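Long-range contacts in adhesion and penetration protein autotransporter (Haemophilus influenzae, PDB 3SYJ), which mediates adherence of the bacterium to host cells and bacterial aggregation through its secreted passenger domain, and is probably a serine protease: residues T339-D344 and G362-G367; I707-N712 and V727-H732; N746-D751 and N765-D770. One frame throughout, in Å; residues are numbered along the deposited sequence.

Contact 1 (T339-D344 and G362-G367); sequences TLYFMD and GLYFEG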
ATOM      1  N   THR A 339      61.622 -19.896 -33.042  1.00 21.10           N
ATOM      2  CA  THR A 339      60.285 -19.329 -32.967  1.00 23.40           C
ATOM      3  C   THR A 339      59.973 -18.581 -34.264  1.00 22.36           C
ATOM      4  O   THR A 339      60.850 -17.955 -34.852  1.00 24.45           O
ATOM      5  CB  THR A 339      60.158 -18.416 -31.735  1.00 21.39           C
ATOM      6  OG1 THR A 339      60.156 -19.232 -30.559  1.00 20.27           O
ATOM      7  CG2 THR A 339      58.876 -17.590 -31.780  1.00 23.70           C
ATOM      8  N   LEU A 340      58.731 -18.670 -34.727  1.00 18.44           N
ATOM      9  CA  LEU A 340      58.369 -18.071 -36.006  1.00 19.76           C
ATOM     10  C   LEU A 340      57.380 -16.946 -35.798  1.00 18.61           C
ATOM     11  O   LEU A 340      56.553 -17.004 -34.891  1.00 19.50           O
ATOM     12  CB  LEU A 340      57.761 -19.112 -36.938  1.00 17.91           C
ATOM     13  CG  LEU A 340      58.629 -20.320 -37.270  1.00 20.85           C
ATOM     14  CD1 LEU A 340      57.759 -21.387 -37.916  1.00 15.75           C
ATOM     15  CD2 LEU A 340      59.803 -19.942 -38.168  1.00 16.17           C
ATOM     16  N   TYR A 341      57.468 -15.926 -36.642  1.00 18.16           N
ATOM     17  CA  TYR A 341      56.589 -14.767 -36.537  1.00 21.94           C
ATOM     18  C   TYR A 341      55.888 -14.532 -37.867  1.00 22.94           C
ATOM     19  O   TYR A 341      56.535 -14.282 -38.883  1.00 22.00           O
ATOM     20  CB  TYR A 341      57.371 -13.516 -36.110  1.00 21.26           C
ATOM     21  CG  TYR A 341      56.524 -12.263 -35.989  1.00 28.47           C
ATOM     22  CD1 TYR A 341      55.725 -12.042 -34.872  1.00 34.23           C
ATOM     23  CD2 TYR A 341      56.528 -11.295 -36.990  1.00 29.65           C
ATOM     24  CE1 TYR A 341      54.945 -10.895 -34.760  1.00 38.50           C
ATOM     25  CE2 TYR A 341      55.757 -10.146 -36.886  1.00 29.98           C
ATOM     26  CZ  TYR A 341      54.966  -9.951 -35.772  1.00 43.13           C
ATOM     27  OH  TYR A 341      54.198  -8.807 -35.669  1.00 51.65           O
ATOM     28  N   PHE A 342      54.562 -14.627 -37.850  1.00 19.82           N
ATOM     29  CA  PHE A 342      53.752 -14.463 -39.044  1.00 19.56           C
ATOM     30  C   PHE A 342      52.908 -13.212 -38.906  1.00 20.36           C
ATOM     31  O   PHE A 342      52.158 -13.058 -37.939  1.00 19.43           O
ATOM     32  CB  PHE A 342      52.798 -15.642 -39.219  1.00 20.35           C
ATOM     33  CG  PHE A 342      53.467 -16.945 -39.567  1.00 21.03           C
ATOM     34  CD1 PHE A 342      53.644 -17.318 -40.890  1.00 24.45           C
ATOM     35  CD2 PHE A 342      53.863 -17.827 -38.571  1.00 20.42           C
ATOM     36  CE1 PHE A 342      54.233 -18.535 -41.216  1.00 25.54           C
ATOM     37  CE2 PHE A 342      54.460 -19.044 -38.887  1.00 19.57           C
ATOM     38  CZ  PHE A 342      54.642 -19.398 -40.211  1.00 23.48           C
ATOM     39  N   MET A 343      53.018 -12.328 -39.887  1.00 20.86           N
ATOM     40  CA  MET A 343      52.193 -11.135 -39.933  1.00 22.73           C
ATOM     41  C   MET A 343      51.434 -11.053 -41.261  1.00 20.32           C
ATOM     42  O   MET A 343      51.969 -11.413 -42.305  1.00 21.79           O
ATOM     43  CB  MET A 343      53.065  -9.897 -39.751  1.00 20.65           C
ATOM     44  CG  MET A 343      52.281  -8.601 -39.625  1.00 32.05           C
ATOM     45  SD  MET A 343      53.324  -7.163 -39.934  1.00 51.73           S
ATOM     46  CE  MET A 343      54.930  -7.782 -39.414  1.00 31.28           C
ATOM     47  N   ASP A 344      50.189 -10.625 -41.225  1.00 19.73           N
ATOM     48  CA  ASP A 344      49.376 -10.342 -42.393  1.00 20.47           C
ATOM     49  C   ASP A 344      48.318  -9.298 -42.084  1.00 21.78           C
ATOM     50  O   ASP A 344      47.697  -9.341 -41.065  1.00 20.94           O
ATOM     51  CB  ASP A 344      48.742 -11.609 -42.941  1.00 21.57           C
ATOM     52  CG  ASP A 344      48.267 -11.476 -44.377  1.00 23.07           C
ATOM     53  OD1 ASP A 344      48.900 -11.964 -45.247  1.00 20.65           O
ATOM     54  OD2 ASP A 344      47.222 -10.975 -44.629  1.00 19.40           O
ATOM     55  N   GLY A 362      58.196 -21.356 -30.759  1.00 18.28           N
ATOM     56  CA  GLY A 362      56.770 -21.090 -30.668  1.00 18.45           C
ATOM     57  C   GLY A 362      56.249 -20.331 -31.874  1.00 19.50           C
ATOM     58  O   GLY A 362      56.986 -20.108 -32.841  1.00 19.07           O
ATOM     59  N   LEU A 363      54.981 -19.931 -31.817  1.00 20.56           N
ATOM     60  CA  LEU A 363      54.346 -19.199 -32.914  1.00 16.90           C
ATOM     61  C   LEU A 363      53.733 -17.868 -32.474  1.00 14.62           C
ATOM     62  O   LEU A 363      52.949 -17.810 -31.528  1.00 15.86           O
ATOM     63  CB  LEU A 363      53.250 -20.051 -33.553  1.00 19.04           C
ATOM     64  CG  LEU A 363      53.595 -21.391 -34.197  1.00 18.94           C
ATOM     65  CD1 LEU A 363      52.322 -22.198 -34.348  1.00 12.92           C
ATOM     66  CD2 LEU A 363      54.263 -21.167 -35.545  1.00 13.49           C
ATOM     67  N   TYR A 364      54.088 -16.801 -33.179  1.00 14.81           N
ATOM     68  CA  TYR A 364      53.451 -15.501 -32.991  1.00 18.27           C
ATOM     69  C   TYR A 364      52.621 -15.166 -34.218  1.00 18.80           C
ATOM     70  O   TYR A 364      53.095 -15.298 -35.348  1.00 21.49           O
ATOM     71  CB  TYR A 364      54.499 -14.407 -32.768  1.00 18.69           C
ATOM     72  CG  TYR A 364      55.132 -14.431 -31.394  1.00 20.27           C
ATOM     73  CD1 TYR A 364      56.034 -15.423 -31.041  1.00 20.74           C
ATOM     74  CD2 TYR A 364      54.828 -13.460 -30.452  1.00 23.52           C
ATOM     75  CE1 TYR A 364      56.617 -15.451 -29.781  1.00 22.88           C
ATOM     76  CE2 TYR A 364      55.405 -13.479 -29.194  1.00 26.79           C
ATOM     77  CZ  TYR A 364      56.296 -14.479 -28.864  1.00 23.17           C
ATOM     78  OH  TYR A 364      56.871 -14.496 -27.614  1.00 33.63           O
ATOM     79  N   PHE A 365      51.379 -14.746 -34.002  1.00 16.37           N
ATOM     80  CA  PHE A 365      50.535 -14.318 -35.111  1.00 19.47           C
ATOM     81  C   PHE A 365      50.110 -12.865 -34.937  1.00 19.60           C
ATOM     82  O   PHE A 365      49.548 -12.490 -33.906  1.00 18.56           O
ATOM     83  CB  PHE A 365      49.314 -15.231 -35.267  1.00 17.08           C
ATOM     84  CG  PHE A 365      49.650 -16.632 -35.726  1.00 18.24           C
ATOM     85  CD1 PHE A 365      49.818 -16.915 -37.076  1.00 18.13           C
ATOM     86  CD2 PHE A 365      49.797 -17.664 -34.808  1.00 15.57           C
ATOM     87  CE1 PHE A 365      50.125 -18.206 -37.504  1.00 14.92           C
ATOM     88  CE2 PHE A 365      50.106 -18.957 -35.230  1.00 18.21           C
ATOM     89  CZ  PHE A 365      50.267 -19.226 -36.584  1.00 14.48           C
ATOM     90  N   GLU A 366      50.409 -12.046 -35.941  1.00 18.37           N
ATOM     91  CA  GLU A 366      49.939 -10.663 -35.975  1.00 22.20           C
ATOM     92  C   GLU A 366      49.014 -10.483 -37.183  1.00 20.36           C
ATOM     93  O   GLU A 366      49.468 -10.486 -38.319  1.00 22.51           O
ATOM     94  CB  GLU A 366      51.125  -9.701 -36.041  1.00 22.88           C
ATOM     95  CG  GLU A 366      50.776  -8.293 -36.463  1.00 30.51           C
ATOM     96  CD  GLU A 366      50.510  -7.371 -35.293  1.00 50.92           C
ATOM     97  OE1 GLU A 366      51.483  -7.020 -34.586  1.00 61.10           O
ATOM     98  OE2 GLU A 366      49.334  -6.983 -35.092  1.00 49.33           O
ATOM     99  N   GLY A 367      47.714 -10.343 -36.936  1.00 19.97           N
ATOM    100  CA  GLY A 367      46.742 -10.317 -38.014  1.00 18.95           C
ATOM    101  C   GLY A 367      46.020 -11.651 -38.110  1.00 21.00           C
ATOM    102  O   GLY A 367      46.395 -12.620 -37.447  1.00 16.93           O
TER
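The rings of Phe342 and Phe365 lie nearly parallel, with planes 14° apart, but are slid so far that they barely overlap. Their centroids are 5.5 Å apart. The edge of the Phe342 ring meets a leucine methyl, with Phe342 CE2 4.0 Å from Leu363 CD2. On the face of the sheet that bears the tyrosines, the Tyr341 ring turns its edge to Tyr364, with Tyr341 CD1 3.4 Å from Tyr364 CB. Met343 CE also lies at the edge of the Tyr341 ring, in its plane. The two tyrosine side chains cross at about a right angle. The edge of the Tyr364 ring takes the methyl of Thr339, with CD1 3.6 Å from CG2, while the ring itself stacks with His385. Strands 340-343 and 363-366 are parallel neighbours in the right-handed beta-helix of the passenger domain, one coil apart. Leu340, Phe342, Leu363 and Phe365 fill its interior, where Ile292, Val392 and Trp394 join them. With CG anti to the backbone N (chi1 180°), the Tyr341 ring lies beside its own carbonyl carbon, and its OH comes 3.2 Å from Glu366 CB. Met343 CG packs alongside Glu366 CG. Five backbone hydrogen bonds join the segments, from Leu340 N to Gly362 O through Asp344 N to Glu366 O. Thr339 continues the ladder: Gly362 N donates to Thr339 OG1 over 2.9 Å. The Asp344 carboxylate accepts from Lys346 N, Asn277 N and Gly278 N.

Contact 2 (I707-N712 and V727-H732); sequences INLTDN and VTLTNH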
ATOM      1  N   ILE A 707      10.335 -13.914   0.354  1.00 28.94           N
ATOM      2  CA  ILE A 707      10.386 -15.345   0.579  1.00 28.10           C
ATOM      3  C   ILE A 707       9.009 -15.976   0.448  1.00 31.03           C
ATOM      4  O   ILE A 707       8.046 -15.541   1.074  1.00 33.48           O
ATOM      5  CB  ILE A 707      10.980 -15.676   1.961  1.00 30.39           C
ATOM      6  CG1 ILE A 707      12.354 -15.024   2.118  1.00 30.11           C
ATOM      7  CG2 ILE A 707      11.073 -17.191   2.159  1.00 30.04           C
ATOM      8  CD1 ILE A 707      13.025 -15.330   3.442  1.00 26.15           C
ATOM      9  N   ASN A 708       8.919 -17.002  -0.382  1.00 29.22           N
ATOM     10  CA  ASN A 708       7.693 -17.762  -0.490  1.00 26.59           C
ATOM     11  C   ASN A 708       7.922 -19.194  -0.074  1.00 30.38           C
ATOM     12  O   ASN A 708       8.795 -19.874  -0.615  1.00 28.15           O
ATOM     13  CB  ASN A 708       7.156 -17.719  -1.912  1.00 31.12           C
ATOM     14  CG  ASN A 708       6.460 -16.425  -2.220  1.00 39.19           C
ATOM     15  OD1 ASN A 708       5.320 -16.422  -2.679  1.00 50.14           O
ATOM     16  ND2 ASN A 708       7.132 -15.310  -1.954  1.00 38.51           N
ATOM     17  N   LEU A 709       7.137 -19.641   0.899  1.00 29.62           N
ATOM     18  CA  LEU A 709       7.166 -21.020   1.347  1.00 28.05           C
ATOM     19  C   LEU A 709       5.872 -21.721   0.954  1.00 34.90           C
ATOM     20  O   LEU A 709       4.779 -21.184   1.155  1.00 34.56           O
ATOM     21  CB  LEU A 709       7.352 -21.085   2.864  1.00 29.71           C
ATOM     22  CG  LEU A 709       8.535 -20.314   3.434  1.00 26.53           C
ATOM     23  CD1 LEU A 709       8.623 -20.534   4.931  1.00 33.52           C
ATOM     24  CD2 LEU A 709       9.812 -20.761   2.758  1.00 27.89           C
ATOM     25  N   THR A 710       5.998 -22.916   0.387  1.00 31.32           N
ATOM     26  CA  THR A 710       4.829 -23.712   0.032  1.00 32.31           C
ATOM     27  C   THR A 710       4.983 -25.121   0.591  1.00 34.87           C
ATOM     28  O   THR A 710       6.016 -25.452   1.175  1.00 34.44           O
ATOM     29  CB  THR A 710       4.596 -23.755  -1.496  1.00 30.01           C
ATOM     30  OG1 THR A 710       5.686 -24.430  -2.139  1.00 33.86           O
ATOM     31  CG2 THR A 710       4.478 -22.340  -2.058  1.00 25.76           C
ATOM     32  N   ASP A 711       3.947 -25.936   0.429  1.00 34.66           N
ATOM     33  CA  ASP A 711       3.972 -27.319   0.887  1.00 31.19           C
ATOM     34  C   ASP A 711       4.425 -27.420   2.335  1.00 34.21           C
ATOM     35  O   ASP A 711       3.828 -26.806   3.210  1.00 39.68           O
ATOM     36  CB  ASP A 711       4.863 -28.151  -0.030  1.00 31.88           C
ATOM     37  CG  ASP A 711       4.601 -27.867  -1.495  1.00 36.33           C
ATOM     38  OD1 ASP A 711       3.426 -27.952  -1.914  1.00 42.57           O
ATOM     39  OD2 ASP A 711       5.562 -27.547  -2.224  1.00 36.68           O
ATOM     40  N   ASN A 712       5.479 -28.191   2.588  1.00 36.10           N
ATOM     41  CA  ASN A 712       5.999 -28.350   3.941  1.00 33.39           C
ATOM     42  C   ASN A 712       7.281 -27.570   4.177  1.00 33.46           C
ATOM     43  O   ASN A 712       8.006 -27.832   5.130  1.00 37.36           O
ATOM     44  CB  ASN A 712       6.264 -29.823   4.247  1.00 37.12           C
ATOM     45  CG  ASN A 712       4.997 -30.624   4.420  1.00 46.34           C
ATOM     46  OD1 ASN A 712       3.893 -30.095   4.307  1.00 48.49           O
ATOM     47  ND2 ASN A 712       5.149 -31.915   4.697  1.00 48.84           N
ATOM     48  N   VAL A 727       7.466 -12.168   3.593  1.00 29.26           N
ATOM     49  CA  VAL A 727       7.374 -13.618   3.611  1.00 26.22           C
ATOM     50  C   VAL A 727       5.924 -14.019   3.359  1.00 29.59           C
ATOM     51  O   VAL A 727       5.000 -13.421   3.913  1.00 26.71           O
ATOM     52  CB  VAL A 727       7.828 -14.207   4.959  1.00 32.12           C
ATOM     53  CG1 VAL A 727       7.706 -15.724   4.946  1.00 30.50           C
ATOM     54  CG2 VAL A 727       9.253 -13.780   5.283  1.00 29.77           C
ATOM     55  N   THR A 728       5.736 -15.029   2.516  1.00 33.20           N
ATOM     56  CA  THR A 728       4.412 -15.554   2.209  1.00 30.31           C
ATOM     57  C   THR A 728       4.381 -17.069   2.392  1.00 31.89           C
ATOM     58  O   THR A 728       5.256 -17.782   1.907  1.00 34.60           O
ATOM     59  CB  THR A 728       4.012 -15.202   0.782  1.00 32.02           C
ATOM     60  OG1 THR A 728       4.039 -13.779   0.629  1.00 33.58           O
ATOM     61  CG2 THR A 728       2.616 -15.717   0.474  1.00 32.93           C
ATOM     62  N   LEU A 729       3.376 -17.566   3.098  1.00 29.75           N
ATOM     63  CA  LEU A 729       3.337 -18.979   3.430  1.00 31.69           C
ATOM     64  C   LEU A 729       2.006 -19.590   3.059  1.00 34.47           C
ATOM     65  O   LEU A 729       0.962 -18.961   3.205  1.00 37.61           O
ATOM     66  CB  LEU A 729       3.600 -19.192   4.920  1.00 32.81           C
ATOM     67  CG  LEU A 729       4.923 -18.660   5.457  1.00 27.47           C
ATOM     68  CD1 LEU A 729       4.771 -17.195   5.792  1.00 28.47           C
ATOM     69  CD2 LEU A 729       5.342 -19.450   6.678  1.00 33.55           C
ATOM     70  N   THR A 730       2.053 -20.826   2.578  1.00 35.19           N
ATOM     71  CA  THR A 730       0.853 -21.558   2.213  1.00 37.04           C
ATOM     72  C   THR A 730       1.006 -22.997   2.674  1.00 37.82           C
ATOM     73  O   THR A 730       2.067 -23.383   3.166  1.00 35.87           O
ATOM     74  CB  THR A 730       0.633 -21.543   0.693  1.00 33.79           C
ATOM     75  OG1 THR A 730       1.774 -22.116   0.045  1.00 34.98           O
ATOM     76  CG2 THR A 730       0.438 -20.124   0.193  1.00 30.91           C
ATOM     77  N   ASN A 731      -0.051 -23.786   2.518  1.00 40.34           N
ATOM     78  CA  ASN A 731       0.010 -25.198   2.857  1.00 34.88           C
ATOM     79  C   ASN A 731       0.394 -25.394   4.318  1.00 40.31           C
ATOM     80  O   ASN A 731      -0.249 -24.836   5.200  1.00 43.64           O
ATOM     81  CB  ASN A 731       0.983 -25.917   1.924  1.00 36.76           C
ATOM     82  CG  ASN A 731       0.558 -25.829   0.469  1.00 39.01           C
ATOM     83  OD1 ASN A 731      -0.570 -26.180   0.127  1.00 48.21           O
ATOM     84  ND2 ASN A 731       1.452 -25.352  -0.391  1.00 34.63           N
ATOM     85  N   HIS A 732       1.437 -26.178   4.577  1.00 36.53           N
ATOM     86  CA  HIS A 732       1.883 -26.407   5.948  1.00 35.66           C
ATOM     87  C   HIS A 732       3.292 -25.868   6.189  1.00 40.76           C
ATOM     88  O   HIS A 732       4.031 -26.400   7.020  1.00 42.99           O
ATOM     89  CB  HIS A 732       1.844 -27.897   6.298  1.00 36.88           C
ATOM     90  CG  HIS A 732       0.474 -28.497   6.246  1.00 51.55           C
ATOM     91  ND1 HIS A 732      -0.172 -28.777   5.059  1.00 61.49           N
ATOM     92  CD2 HIS A 732      -0.367 -28.888   7.233  1.00 53.72           C
ATOM     93  CE1 HIS A 732      -1.356 -29.305   5.318  1.00 60.57           C
ATOM     94  NE2 HIS A 732      -1.498 -29.384   6.629  1.00 61.00           N
TER
HETATM   95  O   HOH W   1       6.217 -12.847  -0.251  1.00 41.32           O
HETATM   96  O   HOH W   2       1.631 -29.530   2.661  1.00 41.27           O
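Ile707 to Leu709 and Val727 to Leu729 run parallel in exact register, 4.7 Å apart at their axes and with 11° between their directions. Thr728 N donates to Ile707 O, and Leu709 N donates to Thr728 O, both over 2.8 Å. On the buried face each side chain lies over its counterpart. Leu709 CD1 touches Leu729 CD2 at 3.9 Å, the two leucines pointing the same way, and Ile707 CB meets Val727 CG2. Phe735 packs against Leu709, Val727 and Leu729 from within. This is the stacking of like residues on successive coils of a beta-solenoid, and both segments fall in its repeat region. On the other face Asn708 and Thr728 lie side by side. A water lies between Thr728 OG1 and Asn708 ND2; the bond from Asn708 ND2 is weak and the Thr728 contact doubtfully short. Past the strands the register persists through the turn. The methyl of Thr710 rests on the next threonine, CG2 3.4 Å from Thr730 OG1. That oxygen sits between its own N and carbonyl carbon (chi1 58°), facing the preceding coil. Asp711 and Asn731 both have positive phi, as the same turn is repeated on both coils, and His732 N bonds to Asp711 O over 2.8 Å. Asp711 OD2 accepts from Asn656 N on the preceding coil. Another water bridges Asn712 OD1 and His732 ND1.

Contact 3 (N746-D751 and N765-D770); sequences NIRLSD and NVHLTD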
ATOM      1  N   ASN A 746       6.480  -7.597   5.511  1.00 25.14           N
ATOM      2  CA  ASN A 746       5.290  -8.216   6.085  1.00 26.54           C
ATOM      3  C   ASN A 746       5.312  -9.738   6.042  1.00 27.04           C
ATOM      4  O   ASN A 746       6.068 -10.340   5.280  1.00 28.25           O
ATOM      5  CB  ASN A 746       4.038  -7.701   5.376  1.00 27.19           C
ATOM      6  CG  ASN A 746       3.967  -6.191   5.356  1.00 29.54           C
ATOM      7  OD1 ASN A 746       4.211  -5.536   6.365  1.00 31.72           O
ATOM      8  ND2 ASN A 746       3.640  -5.629   4.199  1.00 28.82           N
ATOM      9  N   ILE A 747       4.470 -10.353   6.867  1.00 27.01           N
ATOM     10  CA  ILE A 747       4.261 -11.793   6.831  1.00 26.63           C
ATOM     11  C   ILE A 747       2.811 -12.091   6.494  1.00 27.64           C
ATOM     12  O   ILE A 747       1.899 -11.538   7.102  1.00 31.05           O
ATOM     13  CB  ILE A 747       4.592 -12.448   8.175  1.00 31.15           C
ATOM     14  CG1 ILE A 747       6.056 -12.200   8.539  1.00 29.80           C
ATOM     15  CG2 ILE A 747       4.284 -13.934   8.123  1.00 23.54           C
ATOM     16  CD1 ILE A 747       6.440 -12.737   9.897  1.00 30.82           C
ATOM     17  N   ARG A 748       2.601 -12.969   5.522  1.00 31.87           N
ATOM     18  CA  ARG A 748       1.259 -13.292   5.059  1.00 28.77           C
ATOM     19  C   ARG A 748       1.051 -14.803   5.102  1.00 32.61           C
ATOM     20  O   ARG A 748       1.656 -15.532   4.325  1.00 33.49           O
ATOM     21  CB  ARG A 748       1.072 -12.770   3.634  1.00 32.57           C
ATOM     22  CG  ARG A 748      -0.191 -13.242   2.926  1.00 41.34           C
ATOM     23  CD  ARG A 748      -1.361 -12.297   3.150  1.00 51.59           C
ATOM     24  NE  ARG A 748      -2.522 -12.700   2.362  1.00 59.78           N
ATOM     25  CZ  ARG A 748      -3.376 -13.659   2.718  1.00 62.41           C
ATOM     26  NH1 ARG A 748      -3.203 -14.317   3.864  1.00 50.78           N
ATOM     27  NH2 ARG A 748      -4.404 -13.961   1.928  1.00 57.90           N
ATOM     28  N   LEU A 749       0.202 -15.272   6.012  1.00 32.62           N
ATOM     29  CA  LEU A 749      -0.000 -16.707   6.180  1.00 36.03           C
ATOM     30  C   LEU A 749      -1.377 -17.178   5.734  1.00 35.93           C
ATOM     31  O   LEU A 749      -2.389 -16.589   6.106  1.00 39.69           O
ATOM     32  CB  LEU A 749       0.220 -17.115   7.635  1.00 33.57           C
ATOM     33  CG  LEU A 749       1.555 -16.745   8.270  1.00 36.71           C
ATOM     34  CD1 LEU A 749       1.455 -15.382   8.944  1.00 32.32           C
ATOM     35  CD2 LEU A 749       1.946 -17.812   9.274  1.00 37.73           C
ATOM     36  N   SER A 750      -1.400 -18.251   4.947  1.00 38.74           N
ATOM     37  CA  SER A 750      -2.641 -18.878   4.498  1.00 38.57           C
ATOM     38  C   SER A 750      -2.663 -20.358   4.856  1.00 41.33           C
ATOM     39  O   SER A 750      -1.677 -20.897   5.351  1.00 40.75           O
ATOM     40  CB  SER A 750      -2.791 -18.726   2.986  1.00 36.33           C
ATOM     41  OG  SER A 750      -2.781 -17.360   2.616  1.00 46.91           O
ATOM     42  N   ASP A 751      -3.792 -21.012   4.597  1.00 40.56           N
ATOM     43  CA  ASP A 751      -3.919 -22.454   4.795  1.00 38.46           C
ATOM     44  C   ASP A 751      -3.558 -22.902   6.211  1.00 42.47           C
ATOM     45  O   ASP A 751      -4.169 -22.468   7.184  1.00 42.56           O
ATOM     46  CB  ASP A 751      -3.069 -23.213   3.770  1.00 42.13           C
ATOM     47  CG  ASP A 751      -3.435 -22.868   2.330  1.00 48.71           C
ATOM     48  OD1 ASP A 751      -4.644 -22.721   2.031  1.00 49.47           O
ATOM     49  OD2 ASP A 751      -2.510 -22.744   1.494  1.00 46.55           O
ATOM     50  N   ASN A 765       3.821  -5.960   9.122  1.00 28.65           N
ATOM     51  CA  ASN A 765       2.513  -6.463   9.535  1.00 36.65           C
ATOM     52  C   ASN A 765       2.274  -7.945   9.263  1.00 33.08           C
ATOM     53  O   ASN A 765       2.908  -8.545   8.399  1.00 31.68           O
ATOM     54  CB  ASN A 765       1.407  -5.624   8.892  1.00 37.82           C
ATOM     55  CG  ASN A 765       1.654  -4.137   9.042  1.00 40.45           C
ATOM     56  OD1 ASN A 765       1.934  -3.645  10.141  1.00 36.80           O
ATOM     57  ND2 ASN A 765       1.568  -3.410   7.932  1.00 37.69           N
ATOM     58  N   VAL A 766       1.343  -8.520  10.014  1.00 30.96           N
ATOM     59  CA  VAL A 766       0.994  -9.924   9.878  1.00 32.85           C
ATOM     60  C   VAL A 766      -0.475 -10.077   9.492  1.00 39.23           C
ATOM     61  O   VAL A 766      -1.349  -9.391  10.023  1.00 40.57           O
ATOM     62  CB  VAL A 766       1.260 -10.699  11.180  1.00 32.19           C
ATOM     63  CG1 VAL A 766       0.905 -12.167  11.005  1.00 30.88           C
ATOM     64  CG2 VAL A 766       2.717 -10.539  11.604  1.00 28.65           C
ATOM     65  N   HIS A 767      -0.739 -10.985   8.565  1.00 36.21           N
ATOM     66  CA  HIS A 767      -2.083 -11.188   8.058  1.00 36.90           C
ATOM     67  C   HIS A 767      -2.313 -12.691   7.887  1.00 41.12           C
ATOM     68  O   HIS A 767      -1.644 -13.340   7.080  1.00 39.72           O
ATOM     69  CB  HIS A 767      -2.237 -10.418   6.740  1.00 37.33           C
ATOM     70  CG  HIS A 767      -3.552 -10.624   6.053  1.00 53.07           C
ATOM     71  ND1 HIS A 767      -4.693 -11.018   6.718  1.00 54.81           N
ATOM     72  CD2 HIS A 767      -3.912 -10.457   4.756  1.00 54.59           C
ATOM     73  CE1 HIS A 767      -5.695 -11.105   5.859  1.00 55.12           C
ATOM     74  NE2 HIS A 767      -5.247 -10.769   4.663  1.00 57.07           N
ATOM     75  N   LEU A 768      -3.229 -13.246   8.679  1.00 37.11           N
ATOM     76  CA  LEU A 768      -3.543 -14.672   8.619  1.00 37.13           C
ATOM     77  C   LEU A 768      -4.946 -14.901   8.086  1.00 43.68           C
ATOM     78  O   LEU A 768      -5.832 -14.071   8.279  1.00 46.95           O
ATOM     79  CB  LEU A 768      -3.468 -15.320  10.001  1.00 37.76           C
ATOM     80  CG  LEU A 768      -2.358 -14.987  10.986  1.00 34.20           C
ATOM     81  CD1 LEU A 768      -2.633 -13.658  11.668  1.00 30.22           C
ATOM     82  CD2 LEU A 768      -2.249 -16.112  12.002  1.00 31.82           C
ATOM     83  N   THR A 769      -5.141 -16.041   7.428  1.00 41.82           N
ATOM     84  CA  THR A 769      -6.466 -16.497   7.028  1.00 42.34           C
ATOM     85  C   THR A 769      -6.509 -18.006   7.188  1.00 41.79           C
ATOM     86  O   THR A 769      -5.508 -18.619   7.556  1.00 42.57           O
ATOM     87  CB  THR A 769      -6.783 -16.153   5.569  1.00 39.39           C
ATOM     88  OG1 THR A 769      -5.945 -16.929   4.707  1.00 46.41           O
ATOM     89  CG2 THR A 769      -6.554 -14.673   5.297  1.00 48.65           C
ATOM     90  N   ASP A 770      -7.668 -18.597   6.923  1.00 40.47           N
ATOM     91  CA  ASP A 770      -7.815 -20.046   6.982  1.00 37.42           C
ATOM     92  C   ASP A 770      -7.447 -20.590   8.362  1.00 40.84           C
ATOM     93  O   ASP A 770      -8.024 -20.176   9.365  1.00 46.39           O
ATOM     94  CB  ASP A 770      -6.982 -20.707   5.879  1.00 42.21           C
ATOM     95  CG  ASP A 770      -7.130 -19.999   4.537  1.00 45.70           C
ATOM     96  OD1 ASP A 770      -8.226 -19.464   4.263  1.00 48.06           O
ATOM     97  OD2 ASP A 770      -6.156 -19.967   3.755  1.00 46.38           O
TER
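Two successive coils of the passenger beta-helix meet here, and a polar side chain extends the backbone ladder at each end. At the start Asn746 OD1 accepts from Asn765 N over 2.8 Å, with the donor tilted 23° from the amide plane. At the far end Asp770 OD2 accepts from Asp751 N over 2.7 Å, using the lone pair directed away from its other oxygen. The carboxylates of Asp751 and Asp770 lie side by side, OD1 of the former 3.6 Å from OD2 of the latter. The like charges may repel. Asp751 OD2 accepts from Asn731 N on the preceding coil. Between these ends the backbones pair in parallel, as in Ile747 N to Asn765 O. On the face of Arg748 and His767, the guanidinium and imidazole planes are 30° apart and overlap only at their rims, with His767 CD2 over one face of the guanidinium. The chain of Arg748 bends at chi2 (90°) and lays CD 3.5 Å from His767 CD2. Its far end reaches the methyl of Thr769, with NH1 3.7 Å from CG2. His767 ND1 is weakly bonded to Gln786 O. On the buried face Leu749 CD1 crosses to Val766 CG1 at 3.9 Å, and Phe774 packs behind Val766 and Leu768. Aliphatic residues aligned inside and like residues repeated at one turn of successive coils are features of the parallel beta-helix.

Contacts 2 and 3 are consecutive pieces of one solenoid wall. Strands 727-729 and 747-749 are neighbours, so the four segments form a row of successive coils, with centres of the two contacts 10 Å apart. Val727 N probably bonds to Asn746 O (2.9 Å). Beside it Thr728 CG2 packs on Arg748 O at 4.0 Å. Contact 1 belongs to a stretch of the helix nearer the N-terminal protease domain, on the opposite side of the chain's centre. Its centre lies 62 Å from that of contact 2 and 69 Å from that of contact 3. All three lie away from Ser218, the active-site serine inferred by similarity.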